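Local coordinates for ABC transporter, substrate binding protein (Mannopine) (Agrobacterium fabrum, PDB 5L9S), which is the periplasmic solute-binding protein of an ABC transporter, probably delivering mannopine for uptake, at residues A73-C85 with A239-L251. Residues are numbered along the deposited sequence; the frame is centred on the assembly and turned at random.
Sequences AHFAITEDLSDFC and ALVRGAPNRENAL
Thr78 and Val241 form a single backbone bridge, with Glu79 N donating to Leu240 O at 2.9 Å (171°) and Arg242 N to Ile77 O at 3.0 Å, joining residues 77-79 to residues 240-242 beside helix 72-77 and strand 224-240. Arg242 follows the bridge and reaches back to the carbonyls of Phe75 and Ala76: bent at chi3 (-119°), it sends NH2 to Phe75 O, 3.0 Å away and on a lone pair in the carbonyl plane. Only a long cationic chain could span this gap; Ala76 O lies close over a face of the guanidinium without making a hydrogen bond. Thr78 turns back on the same helix, its OG1 giving a hydrogen bond to His74 O, while its CG2 lies over a face of the His74 ring. The small methyl of Ala239 fits at the edge of that ring, 3.5 Å from His74 NE2, whose hydrogen bond goes to Gly102 O.

Glu79 runs beside Leu240 and suits two neighbours, pairing an aliphatic stem with a charge. Its CB and carboxylate lie along Leu240 CD2, and OE1 uses its syn lone pair to receive Arg247 NH1 at 2.7 Å, a salt bridge with the two flat groups 9° from coplanar. The forked Leu251 serves two flat groups: CD1 lies over one face of this guanidinium, and CD2 makes a CH-pi contact with the broad face of Phe84, 3.9 Å from the ring centroid. Leu81 CD1 meets Leu240 CB, an apolar contact suited to two buried leucines.

In this binding-protein fold, strand 61-65 pairs with strand 224-240, and its Tyr62 touches Ile77, Thr78 and Val241. Helix 41-53 packs against Ile77, Val241 and Arg242, Ile254 of helix 247-258 meets Leu81 and Phe84, and the Cys85-Cys99 disulfide ties helix 82-85 to strand 99-100.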
ATOM      1  N   ALA A  73      19.192   1.543   0.043  1.00 67.14           N
ATOM      2  CA  ALA A  73      19.221   3.003   0.169  1.00 66.59           C
ATOM      3  C   ALA A  73      18.522   3.471   1.474  1.00 66.81           C
ATOM      4  O   ALA A  73      19.086   4.276   2.217  1.00 69.22           O
ATOM      5  CB  ALA A  73      18.572   3.641  -1.053  1.00 65.86           C
ATOM      6  N   HIS A  74      17.332   2.898   1.761  1.00 56.72           N
ATOM      7  CA  HIS A  74      16.534   3.139   2.952  1.00 53.16           C
ATOM      8  C   HIS A  74      17.293   2.696   4.196  1.00 60.49           C
ATOM      9  O   HIS A  74      17.353   3.458   5.150  1.00 61.57           O
ATOM     10  CB  HIS A  74      15.197   2.391   2.857  1.00 49.69           C
ATOM     11  CG  HIS A  74      14.247   2.685   3.978  1.00 50.86           C
ATOM     12  ND1 HIS A  74      13.458   3.834   3.984  1.00 50.46           N
ATOM     13  CD2 HIS A  74      13.998   1.981   5.107  1.00 52.00           C
ATOM     14  CE1 HIS A  74      12.761   3.783   5.102  1.00 48.90           C
ATOM     15  NE2 HIS A  74      13.046   2.693   5.811  1.00 50.39           N
ATOM     16  N   PHE A  75      17.894   1.493   4.184  1.00 58.44           N
ATOM     17  CA  PHE A  75      18.648   0.962   5.326  1.00 60.74           C
ATOM     18  C   PHE A  75      19.919   1.764   5.651  1.00 68.58           C
ATOM     19  O   PHE A  75      20.424   1.695   6.778  1.00 69.95           O
ATOM     20  CB  PHE A  75      19.006  -0.515   5.101  1.00 63.24           C
ATOM     21  CG  PHE A  75      17.888  -1.461   4.733  1.00 62.14           C
ATOM     22  CD1 PHE A  75      16.610  -1.298   5.260  1.00 61.94           C
ATOM     23  CD2 PHE A  75      18.130  -2.564   3.920  1.00 64.33           C
ATOM     24  CE1 PHE A  75      15.594  -2.196   4.948  1.00 60.47           C
ATOM     25  CE2 PHE A  75      17.115  -3.473   3.626  1.00 64.15           C
ATOM     26  CZ  PHE A  75      15.855  -3.281   4.142  1.00 60.01           C
ATOM     27  N   ALA A  76      20.438   2.509   4.664  1.00 66.61           N
ATOM     28  CA  ALA A  76      21.632   3.337   4.821  1.00 70.39           C
ATOM     29  C   ALA A  76      21.350   4.622   5.586  1.00 75.45           C
ATOM     30  O   ALA A  76      22.255   5.132   6.239  1.00 80.29           O
ATOM     31  CB  ALA A  76      22.217   3.673   3.458  1.00 72.06           C
ATOM     32  N   ILE A  77      20.112   5.156   5.492  1.00 67.01           N
ATOM     33  CA  ILE A  77      19.682   6.416   6.113  1.00 65.52           C
ATOM     34  C   ILE A  77      18.735   6.202   7.313  1.00 68.86           C
ATOM     35  O   ILE A  77      18.355   7.170   7.974  1.00 69.78           O
ATOM     36  CB  ILE A  77      19.078   7.387   5.048  1.00 66.47           C
ATOM     37  CG1 ILE A  77      17.841   6.785   4.329  1.00 63.64           C
ATOM     38  CG2 ILE A  77      20.137   7.811   4.051  1.00 69.01           C
ATOM     39  CD1 ILE A  77      16.995   7.754   3.481  1.00 66.71           C
ATOM     40  N   THR A  78      18.354   4.948   7.588  1.00 64.09           N
ATOM     41  CA  THR A  78      17.439   4.614   8.685  1.00 62.75           C
ATOM     42  C   THR A  78      18.061   3.620   9.640  1.00 70.66           C
ATOM     43  O   THR A  78      19.018   2.907   9.291  1.00 70.77           O
ATOM     44  CB  THR A  78      16.040   4.101   8.188  1.00 62.36           C
ATOM     45  OG1 THR A  78      16.168   2.851   7.503  1.00 63.61           O
ATOM     46  CG2 THR A  78      15.274   5.122   7.343  1.00 53.91           C
ATOM     47  N   GLU A  79      17.494   3.561  10.849  1.00 70.29           N
ATOM     48  CA  GLU A  79      17.924   2.630  11.879  1.00 74.52           C
ATOM     49  C   GLU A  79      17.283   1.270  11.654  1.00 80.85           C
ATOM     50  O   GLU A  79      16.160   1.201  11.156  1.00 78.18           O
ATOM     51  CB  GLU A  79      17.553   3.159  13.263  1.00 77.23           C
ATOM     52  CG  GLU A  79      18.743   3.218  14.198  1.00 93.95           C
ATOM     53  CD  GLU A  79      18.376   3.654  15.597  1.00118.11           C
ATOM     54  OE1 GLU A  79      18.146   2.764  16.449  1.00108.51           O
ATOM     55  OE2 GLU A  79      18.263   4.881  15.827  1.00111.52           O
ATOM     56  N   ASP A  80      17.994   0.194  12.021  1.00 81.62           N
ATOM     57  CA  ASP A  80      17.501  -1.177  11.918  1.00 81.20           C
ATOM     58  C   ASP A  80      16.575  -1.407  13.123  1.00 86.97           C
ATOM     59  O   ASP A  80      17.027  -1.403  14.273  1.00 89.70           O
ATOM     60  CB  ASP A  80      18.684  -2.161  11.924  1.00 86.03           C
ATOM     61  CG  ASP A  80      18.361  -3.596  11.560  1.00 92.41           C
ATOM     62  OD1 ASP A  80      17.170  -3.946  11.528  1.00 87.15           O
ATOM     63  OD2 ASP A  80      19.315  -4.391  11.370  1.00104.31           O
ATOM     64  N   LEU A  81      15.272  -1.540  12.855  1.00 81.83           N
ATOM     65  CA  LEU A  81      14.260  -1.713  13.891  1.00 82.30           C
ATOM     66  C   LEU A  81      14.129  -3.139  14.424  1.00 86.69           C
ATOM     67  O   LEU A  81      13.479  -3.325  15.452  1.00 86.87           O
ATOM     68  CB  LEU A  81      12.903  -1.196  13.393  1.00 79.56           C
ATOM     69  CG  LEU A  81      12.570   0.252  13.711  1.00 85.24           C
ATOM     70  CD1 LEU A  81      13.154   1.201  12.654  1.00 85.75           C
ATOM     71  CD2 LEU A  81      11.065   0.442  13.775  1.00 85.06           C
ATOM     72  N   SER A  82      14.732  -4.135  13.732  1.00 83.73           N
ATOM     73  CA  SER A  82      14.736  -5.578  14.048  1.00 84.67           C
ATOM     74  C   SER A  82      14.768  -5.917  15.557  1.00 89.77           C
ATOM     75  O   SER A  82      13.956  -6.721  16.006  1.00 88.84           O
ATOM     76  CB  SER A  82      15.882  -6.279  13.322  1.00 88.76           C
ATOM     77  OG  SER A  82      15.689  -6.205  11.918  1.00 90.54           O
ATOM     78  N   ASP A  83      15.651  -5.274  16.336  1.00 88.44           N
ATOM     79  CA  ASP A  83      15.717  -5.483  17.787  1.00 91.94           C
ATOM     80  C   ASP A  83      14.421  -5.029  18.492  1.00 93.22           C
ATOM     81  O   ASP A  83      13.827  -5.821  19.226  1.00 93.93           O
ATOM     82  CB  ASP A  83      16.997  -4.887  18.433  1.00 98.28           C
ATOM     83  CG  ASP A  83      17.374  -3.427  18.174  1.00110.24           C
ATOM     84  OD1 ASP A  83      16.629  -2.736  17.425  1.00106.37           O
ATOM     85  OD2 ASP A  83      18.432  -2.987  18.691  1.00119.18           O
ATOM     86  N   PHE A  84      13.970  -3.782  18.221  1.00 87.01           N
ATOM     87  CA  PHE A  84      12.739  -3.171  18.750  1.00 85.60           C
ATOM     88  C   PHE A  84      11.476  -3.989  18.398  1.00 87.93           C
ATOM     89  O   PHE A  84      10.549  -4.085  19.203  1.00 86.47           O
ATOM     90  CB  PHE A  84      12.613  -1.724  18.220  1.00 85.42           C
ATOM     91  CG  PHE A  84      11.238  -1.096  18.291  1.00 84.44           C
ATOM     92  CD1 PHE A  84      10.829  -0.405  19.425  1.00 89.21           C
ATOM     93  CD2 PHE A  84      10.356  -1.186  17.218  1.00 82.76           C
ATOM     94  CE1 PHE A  84       9.556   0.173  19.493  1.00 87.87           C
ATOM     95  CE2 PHE A  84       9.079  -0.624  17.293  1.00 83.36           C
ATOM     96  CZ  PHE A  84       8.689   0.056  18.428  1.00 83.03           C
ATOM     97  N   CYS A  85      11.457  -4.536  17.178  1.00 85.05           N
ATOM     98  CA  CYS A  85      10.407  -5.328  16.554  1.00 84.25           C
ATOM     99  C   CYS A  85      10.012  -6.594  17.302  1.00 89.90           C
ATOM    100  O   CYS A  85       8.869  -7.045  17.171  1.00 88.35           O
ATOM    101  CB  CYS A  85      10.817  -5.655  15.124  1.00 84.31           C
ATOM    102  SG  CYS A  85      10.913  -4.210  14.038  1.00 86.37           S
ATOM    103  N   ALA A 239       9.460   4.885   9.534  1.00 48.37           N
ATOM    104  CA  ALA A 239      10.900   4.631   9.661  1.00 50.71           C
ATOM    105  C   ALA A 239      11.563   5.612  10.632  1.00 58.62           C
ATOM    106  O   ALA A 239      11.159   6.771  10.725  1.00 57.29           O
ATOM    107  CB  ALA A 239      11.564   4.707   8.300  1.00 51.09           C
ATOM    108  N   LEU A 240      12.569   5.121  11.370  1.00 60.80           N
ATOM    109  CA  LEU A 240      13.356   5.882  12.350  1.00 63.71           C
ATOM    110  C   LEU A 240      14.652   6.346  11.687  1.00 67.84           C
ATOM    111  O   LEU A 240      15.432   5.515  11.228  1.00 67.84           O
ATOM    112  CB  LEU A 240      13.639   5.019  13.607  1.00 65.81           C
ATOM    113  CG  LEU A 240      14.554   5.601  14.713  1.00 74.39           C
ATOM    114  CD1 LEU A 240      13.912   6.790  15.423  1.00 74.03           C
ATOM    115  CD2 LEU A 240      14.882   4.536  15.736  1.00 79.32           C
ATOM    116  N   VAL A 241      14.814   7.684  11.561  1.00 64.89           N
ATOM    117  CA  VAL A 241      15.959   8.365  10.943  1.00 66.65           C
ATOM    118  C   VAL A 241      17.242   8.054  11.697  1.00 75.16           C
ATOM    119  O   VAL A 241      17.275   8.140  12.932  1.00 76.36           O
ATOM    120  CB  VAL A 241      15.723   9.890  10.790  1.00 70.31           C
ATOM    121  CG1 VAL A 241      16.997  10.626  10.367  1.00 72.72           C
ATOM    122  CG2 VAL A 241      14.590  10.171   9.810  1.00 66.64           C
ATOM    123  N   ARG A 242      18.294   7.678  10.939  1.00 73.89           N
ATOM    124  CA  ARG A 242      19.602   7.319  11.474  1.00 77.32           C
ATOM    125  C   ARG A 242      20.105   8.342  12.481  1.00 85.60           C
ATOM    126  O   ARG A 242      20.393   9.494  12.131  1.00 86.19           O
ATOM    127  CB  ARG A 242      20.612   7.068  10.358  1.00 76.06           C
ATOM    128  CG  ARG A 242      21.523   5.898  10.654  1.00 82.31           C
ATOM    129  CD  ARG A 242      22.467   5.646   9.503  1.00 90.83           C
ATOM    130  NE  ARG A 242      22.287   4.309   8.941  1.00101.87           N
ATOM    131  CZ  ARG A 242      23.278   3.458   8.695  1.00128.50           C
ATOM    132  NH1 ARG A 242      24.538   3.804   8.942  1.00119.50           N
ATOM    133  NH2 ARG A 242      23.020   2.261   8.187  1.00120.92           N
ATOM    134  N   GLY A 243      20.124   7.909  13.741  1.00 84.67           N
ATOM    135  CA  GLY A 243      20.544   8.710  14.883  1.00 87.68           C
ATOM    136  C   GLY A 243      19.620   9.880  15.149  1.00 90.20           C
ATOM    137  O   GLY A 243      20.076  11.012  15.273  1.00 91.62           O
ATOM    138  N   ALA A 244      18.307   9.615  15.207  1.00 83.52           N
ATOM    139  CA  ALA A 244      17.287  10.628  15.446  1.00 81.34           C
ATOM    140  C   ALA A 244      17.569  11.391  16.767  1.00 88.32           C
ATOM    141  O   ALA A 244      18.057  10.765  17.720  1.00 89.96           O
ATOM    142  CB  ALA A 244      15.931   9.958  15.507  1.00 78.45           C
ATOM    143  N   PRO A 245      17.310  12.726  16.854  1.00 84.78           N
ATOM    144  CA  PRO A 245      17.579  13.434  18.126  1.00 87.87           C
ATOM    145  C   PRO A 245      16.808  12.896  19.340  1.00 92.66           C
ATOM    146  O   PRO A 245      17.385  12.719  20.413  1.00 95.04           O
ATOM    147  CB  PRO A 245      17.231  14.896  17.814  1.00 89.17           C
ATOM    148  CG  PRO A 245      16.388  14.860  16.612  1.00 89.51           C
ATOM    149  CD  PRO A 245      16.770  13.643  15.826  1.00 83.74           C
ATOM    150  N   ASN A 246      15.506  12.606  19.147  1.00 87.02           N
ATOM    151  CA  ASN A 246      14.564  12.095  20.146  1.00 86.24           C
ATOM    152  C   ASN A 246      14.199  10.626  19.846  1.00 86.60           C
ATOM    153  O   ASN A 246      13.017  10.279  19.797  1.00 83.24           O
ATOM    154  CB  ASN A 246      13.303  12.984  20.187  1.00 82.43           C
ATOM    155  CG  ASN A 246      13.557  14.470  20.049  1.00 98.68           C
ATOM    156  OD1 ASN A 246      13.685  15.000  18.940  1.00 84.18           O
ATOM    157  ND2 ASN A 246      13.592  15.183  21.160  1.00 95.87           N
ATOM    158  N   ARG A 247      15.230   9.773  19.674  1.00 84.81           N
ATOM    159  CA  ARG A 247      15.150   8.338  19.353  1.00 83.55           C
ATOM    160  C   ARG A 247      14.134   7.558  20.221  1.00 88.14           C
ATOM    161  O   ARG A 247      13.262   6.865  19.684  1.00 84.32           O
ATOM    162  CB  ARG A 247      16.554   7.687  19.442  1.00 85.61           C
ATOM    163  CG  ARG A 247      16.729   6.439  18.565  1.00 90.37           C
ATOM    164  CD  ARG A 247      17.790   5.478  19.085  1.00 98.25           C
ATOM    165  NE  ARG A 247      17.301   4.669  20.205  1.00107.18           N
ATOM    166  CZ  ARG A 247      17.150   3.346  20.184  1.00119.07           C
ATOM    167  NH1 ARG A 247      17.478   2.649  19.103  1.00 97.59           N
ATOM    168  NH2 ARG A 247      16.675   2.709  21.247  1.00112.19           N
ATOM    169  N   GLU A 248      14.258   7.691  21.553  1.00 88.88           N
ATOM    170  CA  GLU A 248      13.434   7.037  22.578  1.00 89.71           C
ATOM    171  C   GLU A 248      11.957   7.406  22.446  1.00 90.12           C
ATOM    172  O   GLU A 248      11.097   6.521  22.394  1.00 88.69           O
ATOM    173  CB  GLU A 248      13.977   7.339  23.998  1.00 96.25           C
ATOM    174  CG  GLU A 248      14.856   8.589  24.143  1.00115.25           C
ATOM    175  CD  GLU A 248      16.170   8.433  24.891  1.00153.68           C
ATOM    176  OE1 GLU A 248      16.140   7.982  26.058  1.00159.94           O
ATOM    177  OE2 GLU A 248      17.220   8.827  24.332  1.00153.90           O
ATOM    178  N   ASN A 249      11.682   8.719  22.351  1.00 84.85           N
ATOM    179  CA  ASN A 249      10.357   9.299  22.207  1.00 81.42           C
ATOM    180  C   ASN A 249       9.726   8.899  20.894  1.00 80.05           C
ATOM    181  O   ASN A 249       8.513   8.719  20.842  1.00 77.85           O
ATOM    182  CB  ASN A 249      10.434  10.819  22.283  1.00 82.86           C
ATOM    183  CG  ASN A 249      10.600  11.398  23.662  1.00101.02           C
ATOM    184  OD1 ASN A 249      10.256  10.795  24.687  1.00100.29           O
ATOM    185  ND2 ASN A 249      11.062  12.626  23.694  1.00 88.80           N
ATOM    186  N   ALA A 250      10.537   8.790  19.827  1.00 74.03           N
ATOM    187  CA  ALA A 250      10.084   8.395  18.500  1.00 68.67           C
ATOM    188  C   ALA A 250       9.603   6.950  18.513  1.00 70.08           C
ATOM    189  O   ALA A 250       8.589   6.648  17.880  1.00 68.55           O
ATOM    190  CB  ALA A 250      11.198   8.575  17.489  1.00 69.19           C
ATOM    191  N   LEU A 251      10.289   6.070  19.278  1.00 66.79           N
ATOM    192  CA  LEU A 251       9.916   4.657  19.423  1.00 65.13           C
ATOM    193  C   LEU A 251       8.659   4.456  20.299  1.00 66.97           C
ATOM    194  O   LEU A 251       7.950   3.462  20.142  1.00 63.37           O
ATOM    195  CB  LEU A 251      11.097   3.827  19.938  1.00 68.29           C
ATOM    196  CG  LEU A 251      12.282   3.642  18.973  1.00 72.32           C
ATOM    197  CD1 LEU A 251      13.420   2.964  19.655  1.00 74.34           C
ATOM    198  CD2 LEU A 251      11.877   2.848  17.729  1.00 71.17           C
TER